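Aromatic-amino-acid aminotransferase (Burkholderia pseudomallei, PDB 4F4E) probably transfers amino groups between aromatic amino acids such as tyrosine and 2-oxoglutarate, using pyridoxal 5'-phosphate as cofactor. Local coordinates at residues S100-L105 / G116-A121; P231-A236 / A248-L253. All blocks are in the same frame, centred on the assembly; numbering follows the deposited sequence.

Interaction 1 (S100-L105 / G116-A121)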
# COMPACT_ATOMS: atom_id res chain seq x y z
N SER A 100 1.37 5.68 19.40
CA SER A 100 1.61 7.13 19.34
C SER A 100 0.54 7.85 18.55
O SER A 100 0.16 8.99 18.88
CB SER A 100 2.98 7.42 18.70
OG SER A 100 4.03 7.01 19.52
N VAL A 101 0.05 7.23 17.47
CA VAL A 101 -1.04 7.84 16.69
C VAL A 101 -2.27 8.01 17.56
O VAL A 101 -2.92 9.05 17.52
CB VAL A 101 -1.37 6.99 15.44
CG1 VAL A 101 -2.80 7.27 14.89
CG2 VAL A 101 -0.29 7.15 14.36
N GLN A 102 -2.61 7.00 18.35
CA GLN A 102 -3.81 7.07 19.19
C GLN A 102 -3.72 8.19 20.19
O GLN A 102 -4.69 8.88 20.43
CB GLN A 102 -4.04 5.80 20.00
CG GLN A 102 -4.33 4.65 19.18
CD GLN A 102 -4.63 3.41 19.98
OE1 GLN A 102 -4.37 3.32 21.22
NE2 GLN A 102 -5.23 2.47 19.30
N LYS A 103 -2.55 8.35 20.79
CA LYS A 103 -2.34 9.44 21.75
C LYS A 103 -2.38 10.80 21.08
O LYS A 103 -2.85 11.79 21.66
CB LYS A 103 -1.05 9.21 22.55
CG LYS A 103 -1.28 8.03 23.51
CD LYS A 103 -0.19 7.80 24.54
CE LYS A 103 -0.58 6.69 25.56
NZ LYS A 103 0.53 6.49 26.56
N LEU A 104 -1.86 10.87 19.86
CA LEU A 104 -1.87 12.15 19.14
C LEU A 104 -3.31 12.56 18.83
O LEU A 104 -3.68 13.73 18.97
CB LEU A 104 -1.03 11.99 17.85
CG LEU A 104 -0.84 13.24 17.01
CD1 LEU A 104 -0.03 14.30 17.76
CD2 LEU A 104 -0.13 12.87 15.70
N LEU A 105 -4.13 11.58 18.47
CA LEU A 105 -5.54 11.84 18.15
C LEU A 105 -6.43 12.10 19.34
O LEU A 105 -7.27 12.99 19.29
CB LEU A 105 -6.16 10.69 17.34
CG LEU A 105 -5.52 10.51 15.96
CD1 LEU A 105 -5.97 9.20 15.30
CD2 LEU A 105 -5.80 11.65 14.98
N GLY A 116 -8.55 -0.06 26.51
CA GLY A 116 -8.29 -0.93 25.38
C GLY A 116 -9.35 -0.97 24.30
O GLY A 116 -9.54 -1.98 23.63
N ARG A 117 -10.07 0.13 24.17
CA ARG A 117 -11.20 0.18 23.28
C ARG A 117 -10.85 0.73 21.91
O ARG A 117 -11.73 0.71 21.05
CB ARG A 117 -12.32 1.02 23.92
CG ARG A 117 -13.07 0.25 24.96
CD ARG A 117 -14.06 1.13 25.72
NE ARG A 117 -15.00 1.78 24.83
CZ ARG A 117 -15.95 2.63 25.22
NH1 ARG A 117 -16.10 2.91 26.49
NH2 ARG A 117 -16.75 3.20 24.31
N VAL A 118 -9.62 1.22 21.69
CA VAL A 118 -9.24 1.80 20.39
C VAL A 118 -8.33 0.86 19.63
O VAL A 118 -7.33 0.36 20.17
CB VAL A 118 -8.52 3.16 20.56
CG1 VAL A 118 -8.38 3.88 19.22
CG2 VAL A 118 -9.28 4.00 21.59
N VAL A 119 -8.69 0.63 18.38
CA VAL A 119 -7.93 -0.16 17.43
C VAL A 119 -7.30 0.80 16.45
O VAL A 119 -7.99 1.64 15.90
CB VAL A 119 -8.91 -1.09 16.64
CG1 VAL A 119 -8.18 -1.79 15.51
CG2 VAL A 119 -9.57 -2.09 17.59
N THR A 120 -5.99 0.69 16.26
CA THR A 120 -5.26 1.46 15.27
C THR A 120 -4.36 0.60 14.43
O THR A 120 -3.54 -0.17 14.98
CB THR A 120 -4.44 2.58 15.93
OG1 THR A 120 -5.34 3.46 16.63
CG2 THR A 120 -3.66 3.37 14.88
N ALA A 121 -4.53 0.67 13.10
CA ALA A 121 -3.66 -0.04 12.17
C ALA A 121 -2.97 1.01 11.28
O ALA A 121 -3.61 1.89 10.72
CB ALA A 121 -4.44 -1.02 11.26

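Interaction 2 (P231-A236 / A248-L253)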
# COMPACT_ATOMS: atom_id res chain seq x y z
N PRO A 231 -19.89 7.71 12.04
CA PRO A 231 -19.01 8.82 11.67
C PRO A 231 -17.64 8.30 11.22
O PRO A 231 -17.03 7.48 11.89
CB PRO A 231 -18.88 9.62 12.96
CG PRO A 231 -19.05 8.60 14.03
CD PRO A 231 -19.97 7.52 13.49
N PHE A 232 -17.19 8.84 10.10
CA PHE A 232 -15.91 8.50 9.54
C PHE A 232 -15.13 9.79 9.45
O PHE A 232 -15.24 10.57 8.48
CB PHE A 232 -16.03 7.75 8.18
CG PHE A 232 -14.83 6.86 7.85
CD1 PHE A 232 -13.52 7.23 8.22
CD2 PHE A 232 -15.00 5.70 7.15
CE1 PHE A 232 -12.43 6.39 7.93
CE2 PHE A 232 -13.91 4.86 6.86
CZ PHE A 232 -12.63 5.20 7.26
N LEU A 233 -14.33 10.06 10.49
CA LEU A 233 -13.56 11.31 10.51
C LEU A 233 -12.32 11.14 9.64
O LEU A 233 -11.66 10.09 9.65
CB LEU A 233 -13.21 11.71 11.95
CG LEU A 233 -14.41 12.17 12.78
CD1 LEU A 233 -14.13 11.99 14.25
CD2 LEU A 233 -14.73 13.64 12.48
N ASP A 234 -11.99 12.18 8.87
CA ASP A 234 -10.80 12.22 8.02
C ASP A 234 -9.99 13.43 8.47
O ASP A 234 -10.42 14.60 8.32
CB ASP A 234 -11.21 12.39 6.56
CG ASP A 234 -10.04 12.41 5.59
OD1 ASP A 234 -8.88 12.67 6.02
OD2 ASP A 234 -10.27 12.18 4.37
N ILE A 235 -8.88 13.13 9.14
CA ILE A 235 -7.98 14.14 9.74
C ILE A 235 -6.60 14.09 9.06
O ILE A 235 -5.68 13.37 9.46
CB ILE A 235 -7.93 14.02 11.29
CG1 ILE A 235 -7.17 15.20 11.92
CG2 ILE A 235 -7.43 12.62 11.74
CD1 ILE A 235 -7.33 15.28 13.47
N ALA A 236 -6.51 14.84 7.97
CA ALA A 236 -5.32 14.87 7.14
C ALA A 236 -4.43 16.08 7.43
O ALA A 236 -3.34 16.17 6.89
CB ALA A 236 -5.72 14.85 5.68
N ALA A 248 -7.51 18.28 16.73
CA ALA A 248 -8.12 16.96 17.06
C ALA A 248 -9.50 17.07 17.71
O ALA A 248 -10.14 16.04 18.00
CB ALA A 248 -7.20 16.13 17.96
N ALA A 249 -9.97 18.29 17.95
CA ALA A 249 -11.17 18.49 18.79
C ALA A 249 -12.36 17.67 18.32
O ALA A 249 -13.02 17.02 19.11
CB ALA A 249 -11.52 19.97 18.88
N ALA A 250 -12.61 17.68 17.03
CA ALA A 250 -13.75 16.96 16.47
C ALA A 250 -13.66 15.47 16.72
O ALA A 250 -14.65 14.83 17.05
CB ALA A 250 -13.90 17.25 14.98
N VAL A 251 -12.44 14.90 16.60
CA VAL A 251 -12.25 13.48 16.84
C VAL A 251 -12.56 13.16 18.31
O VAL A 251 -13.31 12.23 18.61
CB VAL A 251 -10.79 13.05 16.47
CG1 VAL A 251 -10.54 11.62 16.88
CG2 VAL A 251 -10.50 13.28 14.99
N ARG A 252 -12.09 14.03 19.23
CA ARG A 252 -12.28 13.85 20.66
C ARG A 252 -13.73 14.00 21.12
O ARG A 252 -14.15 13.28 22.04
CB ARG A 252 -11.34 14.79 21.43
CG ARG A 252 -9.88 14.41 21.11
CD ARG A 252 -8.85 15.24 21.86
NE ARG A 252 -7.51 14.96 21.29
CZ ARG A 252 -6.35 15.48 21.73
NH1 ARG A 252 -6.30 16.28 22.77
NH2 ARG A 252 -5.21 15.17 21.15
N LEU A 253 -14.48 14.88 20.45
CA LEU A 253 -15.92 15.08 20.72
C LEU A 253 -16.68 13.80 20.42
O LEU A 253 -17.56 13.41 21.19
CB LEU A 253 -16.50 16.24 19.89
CG LEU A 253 -16.16 17.64 20.42
CD1 LEU A 253 -16.45 18.82 19.45
CD2 LEU A 253 -16.89 17.85 21.73

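Interaction 1 (S100-L105 / G116-A121)
Gln102 of helix 95-106 faces Thr120 of strand 118-124, and their CA atoms lie 7.0 Å apart. The axes of 100-105 and 118-121 come within 9.1 Å. Their directions differ by 122°, so the helix runs slantwise over the strand. Gly116, with positive phi, closes a Schellman motif after helix 111-114, and the chain then enters the edge strand.

The contact is carried mainly by the carboxamide of Gln102. Its chain is extended beyond CG (chi2 -177°), which carries the amide from the helix to the strand. There NE2 gives a hydrogen bond of 2.8 Å to Thr120 OG1. The hydroxyl oxygen lies in the plane of the amide. The same nitrogen makes a second, weak bond to Val118 O, at 3.1 Å and with an N-H...O angle of 141°. One amide nitrogen thus grips a side chain and a backbone carbonyl two residues apart. The two bonds, one of them weak, would help to fix the amide's rotation. The Gln102 and Thr120 side chains slide past each other in opposite directions. Val118 meets the amide from the opposite direction, its CG1 3.5 Å from Gln102 NE2.

The two branches of Thr120 serve different ends. OG1 receives the amide and also hydrogen-bonds Ser282 OG on the neighbouring strand. CG2, anti to the backbone N, meets Val101 CG1 at 4.0 Å. Val101 also touches Ala280 and Ser282 of strand 278-284.

Val119 points away, onto Ala291 and Leu295 of helix 288-303. The edge strand of the mixed sheet is therefore packed on both faces, as expected in the three-layer alpha/beta/alpha large domain of this aminotransferase family.

Interaction 2 (P231-A236 / A248-L253)
Leu233 and Ile235 project from strand 230-235 toward the start of helix 249-256 and pack around Val251. The helix runs nearly antiparallel to the strand, at 157°, with 9.5 Å between the axes of 231-235 and 249-253. Leu233 stands opposite Val251, and Ile235 opposite Ala248.

The main bump on the strand side is Leu233. It is modelled in two conformers, and its contacts hold for the one described here. Its CD1 lies against the helix backbone, 3.5 Å from Val251 CA, and close to Ala250 O as well. It sits against the peptide that joins Ala250 to Val251. The other methyl, CD2, reaches the small Ala250 CB at 4.5 Å, a looser touch.

From the helix, Val251 offers CG2 as the answering bump. This methyl sits between the ends of the two strand side chains, 3.9 Å from Leu233 CD1 and 4.0 Å from Ile235 CD1. Val251 crosses Leu233 at a slant but meets Ile235 at about a right angle.

Here the chain is partway through a beta-alpha-beta unit: strand 230-235, helix 249-256, then the parallel strand 261-266. In this crossover the helix packs on the strand that precedes it. Asp234, between the two contact residues, points to the other face, where its OD2 bonds His156 and comes close to the pyridine N1 of the pyridoxal phosphate bound to Lys269.

Ile235 has CG1 anti to the backbone N (chi1 -171°) and a second torsion that is also extended. This stretches CD1 out to Ala248, where it lies 4.0 Å from CA. With alanines at 248 and 250, the long strand side chains can come close to the helix backbone. Beyond the contact, Leu233 also packs on Val261 and Phe254, while Ala250 touches Trp217 of helix 214-227.

In the fold
Both interactions set a helix against the same mixed sheet, and their centres lie 13 Å apart. Interaction 1 is at an outer strand of the sheet; interaction 2 is on an inner strand, nearer the centre of the chain. Both are buried, but Gln102 and Val118 in interaction 1 remain partly exposed, whereas every touching residue of interaction 2 is buried. The chemistry differs too: a polar amide grip at the edge, and only apolar packing inside. The two meet directly. Arg252 probably hydrogen-bonds Leu105 O through NE and Leu104 O through NH2, and Leu105 CD2 packs on Ile235 CG2. Arg252 thus ties helix 249-256 to the C-terminal part of helix 95-106.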